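Local coordinates for UPF0270 protein PA3463 (Pseudomonas aeruginosa, PDB 1Y0N), which is of unknown function but belongs to the UPF0270 family and folds as a small three-stranded antiparallel sheet packed with helices, at residues Q64-R68 with S69-A73. Sequence-based numbering, arbitrary orientation.
Sequences QLMLR and SEVPA
Leu67 and Glu70 meet where strand 63-67 ends in a short 3-10 turn, and two successive i to i+3 backbone hydrogen bonds, the pattern of 3-10 winding, define that turn. Glu70 N donates to Leu67 O at 2.9 Å, and Val71 N donates to Arg68 O at 3.2 Å.

A water extends the polar contact: it accepts from Leu67 N and donates to Glu70 OE1, tying the carboxylate back to the last strand residue. Glu70 reaches it because CG lies beside its own backbone N (chi1 -54°) and the chain runs straight on from there, crossing the Leu67 side chain at a slant, with OE2 4.0 Å from Leu67 CD1. A weak, long ion pair with Arg25 gives OE1 a second partner.

Van der Waals contacts accompany these bonds. The apolar one joins Val71 CG2 to Met66 CB at 3.9 Å. The Met66 chain, bent at chi3 (88°), brings CE to 4.0 Å from Glu70 CB. On the Leu67 side of the turn, Ser69 OG comes within 3.7 Å of Leu67 CB.

The Arg68 side chain leaves the turn and bends at chi3 (-73°), its NE hydrogen-bonded to Gly50 O. The turn leads the chain off the edge strand of the sheet, with Val71 packed on Val53 of strand 52-56 and Leu67 on Phe22 of helix 12-24.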
ATOM      1  N   GLN A  64       4.743  -0.777   3.731  1.00 43.57           N
ATOM      2  CA  GLN A  64       4.801  -1.032   2.297  1.00 41.94           C
ATOM      3  C   GLN A  64       3.399  -1.300   1.668  1.00 39.21           C
ATOM      4  O   GLN A  64       2.582  -1.999   2.227  1.00 36.33           O
ATOM      5  CB  GLN A  64       5.748  -2.224   2.032  1.00 43.50           C
ATOM      6  CG  GLN A  64       5.928  -2.544   0.563  1.00 44.05           C
ATOM      7  CD  GLN A  64       7.153  -3.338   0.325  1.00 47.19           C
ATOM      8  OE1 GLN A  64       7.308  -3.980  -0.717  1.00 46.82           O
ATOM      9  NE2 GLN A  64       8.057  -3.307   1.300  1.00 45.14           N
ATOM     10  N   LEU A  65       3.177  -0.723   0.491  1.00 37.65           N
ATOM     11  CA  LEU A  65       1.989  -0.984  -0.277  1.00 37.37           C
ATOM     12  C   LEU A  65       2.202  -2.297  -1.025  1.00 35.33           C
ATOM     13  O   LEU A  65       3.285  -2.498  -1.577  1.00 36.05           O
ATOM     14  CB  LEU A  65       1.777   0.106  -1.312  1.00 36.84           C
ATOM     15  CG  LEU A  65       0.415   0.754  -1.219  1.00 39.07           C
ATOM     16  CD1 LEU A  65       0.763   2.203  -0.824  1.00 38.49           C
ATOM     17  CD2 LEU A  65      -0.298   0.766  -2.517  1.00 42.38           C
ATOM     18  N   MET A  66       1.198  -3.181  -0.984  1.00 32.69           N
ATOM     19  CA  MET A  66       1.246  -4.480  -1.679  1.00 32.33           C
ATOM     20  C   MET A  66      -0.127  -4.801  -2.303  1.00 30.69           C
ATOM     21  O   MET A  66      -1.161  -4.425  -1.778  1.00 31.65           O
ATOM     22  CB  MET A  66       1.676  -5.614  -0.686  1.00 30.71           C
ATOM     23  CG  MET A  66       3.270  -5.739  -0.399  1.00 36.33           C
ATOM     24  SD  MET A  66       3.616  -7.212   0.539  1.00 34.43           S
ATOM     25  CE  MET A  66       3.777  -8.229  -0.928  1.00 36.86           C
ATOM     26  N   LEU A  67      -0.135  -5.518  -3.410  1.00 30.23           N
ATOM     27  CA  LEU A  67      -1.372  -6.110  -3.928  1.00 30.34           C
ATOM     28  C   LEU A  67      -1.847  -7.190  -2.923  1.00 29.86           C
ATOM     29  O   LEU A  67      -1.054  -7.982  -2.432  1.00 29.53           O
ATOM     30  CB  LEU A  67      -1.147  -6.785  -5.299  1.00 30.30           C
ATOM     31  CG  LEU A  67      -0.912  -5.890  -6.532  1.00 31.55           C
ATOM     32  CD1 LEU A  67      -0.595  -6.702  -7.817  1.00 39.09           C
ATOM     33  CD2 LEU A  67      -2.143  -5.018  -6.726  1.00 36.45           C
ATOM     34  N   ARG A  68      -3.101  -7.134  -2.562  1.00 29.08           N
ATOM     35  CA  ARG A  68      -3.745  -8.174  -1.695  1.00 30.16           C
ATOM     36  C   ARG A  68      -3.367  -9.584  -2.166  1.00 29.49           C
ATOM     37  O   ARG A  68      -3.158 -10.450  -1.349  1.00 29.83           O
ATOM     38  CB  ARG A  68      -5.277  -8.028  -1.752  1.00 29.18           C
ATOM     39  CG  ARG A  68      -6.016  -9.053  -0.817  1.00 31.33           C
ATOM     40  CD  ARG A  68      -7.570  -8.908  -0.951  1.00 32.70           C
ATOM     41  NE  ARG A  68      -7.964  -7.677  -0.283  1.00 33.17           N
ATOM     42  CZ  ARG A  68      -8.111  -7.540   1.026  1.00 34.67           C
ATOM     43  NH1 ARG A  68      -8.004  -8.577   1.869  1.00 31.10           N
ATOM     44  NH2 ARG A  68      -8.356  -6.342   1.496  1.00 32.30           N
ATOM     45  N   SER A  69      -3.322  -9.785  -3.493  1.00 30.30           N
ATOM     46  CA  SER A  69      -2.997 -11.067  -4.140  1.00 33.52           C
ATOM     47  C   SER A  69      -1.574 -11.566  -3.859  1.00 35.76           C
ATOM     48  O   SER A  69      -1.306 -12.763  -3.914  1.00 36.14           O
ATOM     49  CB  SER A  69      -3.259 -10.990  -5.630  1.00 32.62           C
ATOM     50  OG  SER A  69      -2.276 -10.196  -6.306  1.00 34.25           O
ATOM     51  N   GLU A  70      -0.665 -10.652  -3.518  1.00 36.14           N
ATOM     52  CA  GLU A  70       0.718 -11.010  -3.148  1.00 36.71           C
ATOM     53  C   GLU A  70       0.987 -11.190  -1.643  1.00 35.85           C
ATOM     54  O   GLU A  70       2.098 -11.572  -1.207  1.00 35.78           O
ATOM     55  CB  GLU A  70       1.661 -10.002  -3.841  1.00 38.54           C
ATOM     56  CG  GLU A  70       1.306 -10.053  -5.371  1.00 41.93           C
ATOM     57  CD  GLU A  70       2.261  -9.251  -6.219  1.00 48.63           C
ATOM     58  OE1 GLU A  70       2.946  -8.469  -5.556  1.00 47.05           O
ATOM     59  OE2 GLU A  70       2.318  -9.422  -7.502  1.00 47.91           O
ATOM     60  N   VAL A  71      -0.044 -10.935  -0.856  1.00 33.44           N
ATOM     61  CA  VAL A  71       0.028 -11.055   0.574  1.00 33.68           C
ATOM     62  C   VAL A  71      -0.373 -12.488   1.026  1.00 34.92           C
ATOM     63  O   VAL A  71      -1.420 -12.996   0.616  1.00 32.80           O
ATOM     64  CB  VAL A  71      -0.823  -9.960   1.287  1.00 31.32           C
ATOM     65  CG1 VAL A  71      -0.615 -10.003   2.747  1.00 30.98           C
ATOM     66  CG2 VAL A  71      -0.441  -8.541   0.789  1.00 31.04           C
ATOM     67  N   PRO A  72       0.502 -13.144   1.856  1.00 35.52           N
ATOM     68  CA  PRO A  72       0.136 -14.399   2.481  1.00 35.37           C
ATOM     69  C   PRO A  72      -1.145 -14.323   3.272  1.00 34.52           C
ATOM     70  O   PRO A  72      -1.373 -13.331   3.970  1.00 33.31           O
ATOM     71  CB  PRO A  72       1.306 -14.672   3.469  1.00 36.05           C
ATOM     72  CG  PRO A  72       2.518 -14.026   2.794  1.00 36.39           C
ATOM     73  CD  PRO A  72       1.930 -12.774   2.120  1.00 33.68           C
ATOM     74  N   ALA A  73      -1.924 -15.415   3.266  1.00 33.98           N
ATOM     75  CA  ALA A  73      -3.226 -15.376   3.943  1.00 35.24           C
ATOM     76  C   ALA A  73      -3.077 -15.007   5.416  1.00 36.99           C
ATOM     77  O   ALA A  73      -3.931 -14.321   5.969  1.00 35.41           O
ATOM     78  CB  ALA A  73      -4.014 -16.719   3.771  1.00 35.00           C
TER
HETATM   79  O   HOH W   1       2.325  -6.411  -4.345  1.00 36.64           O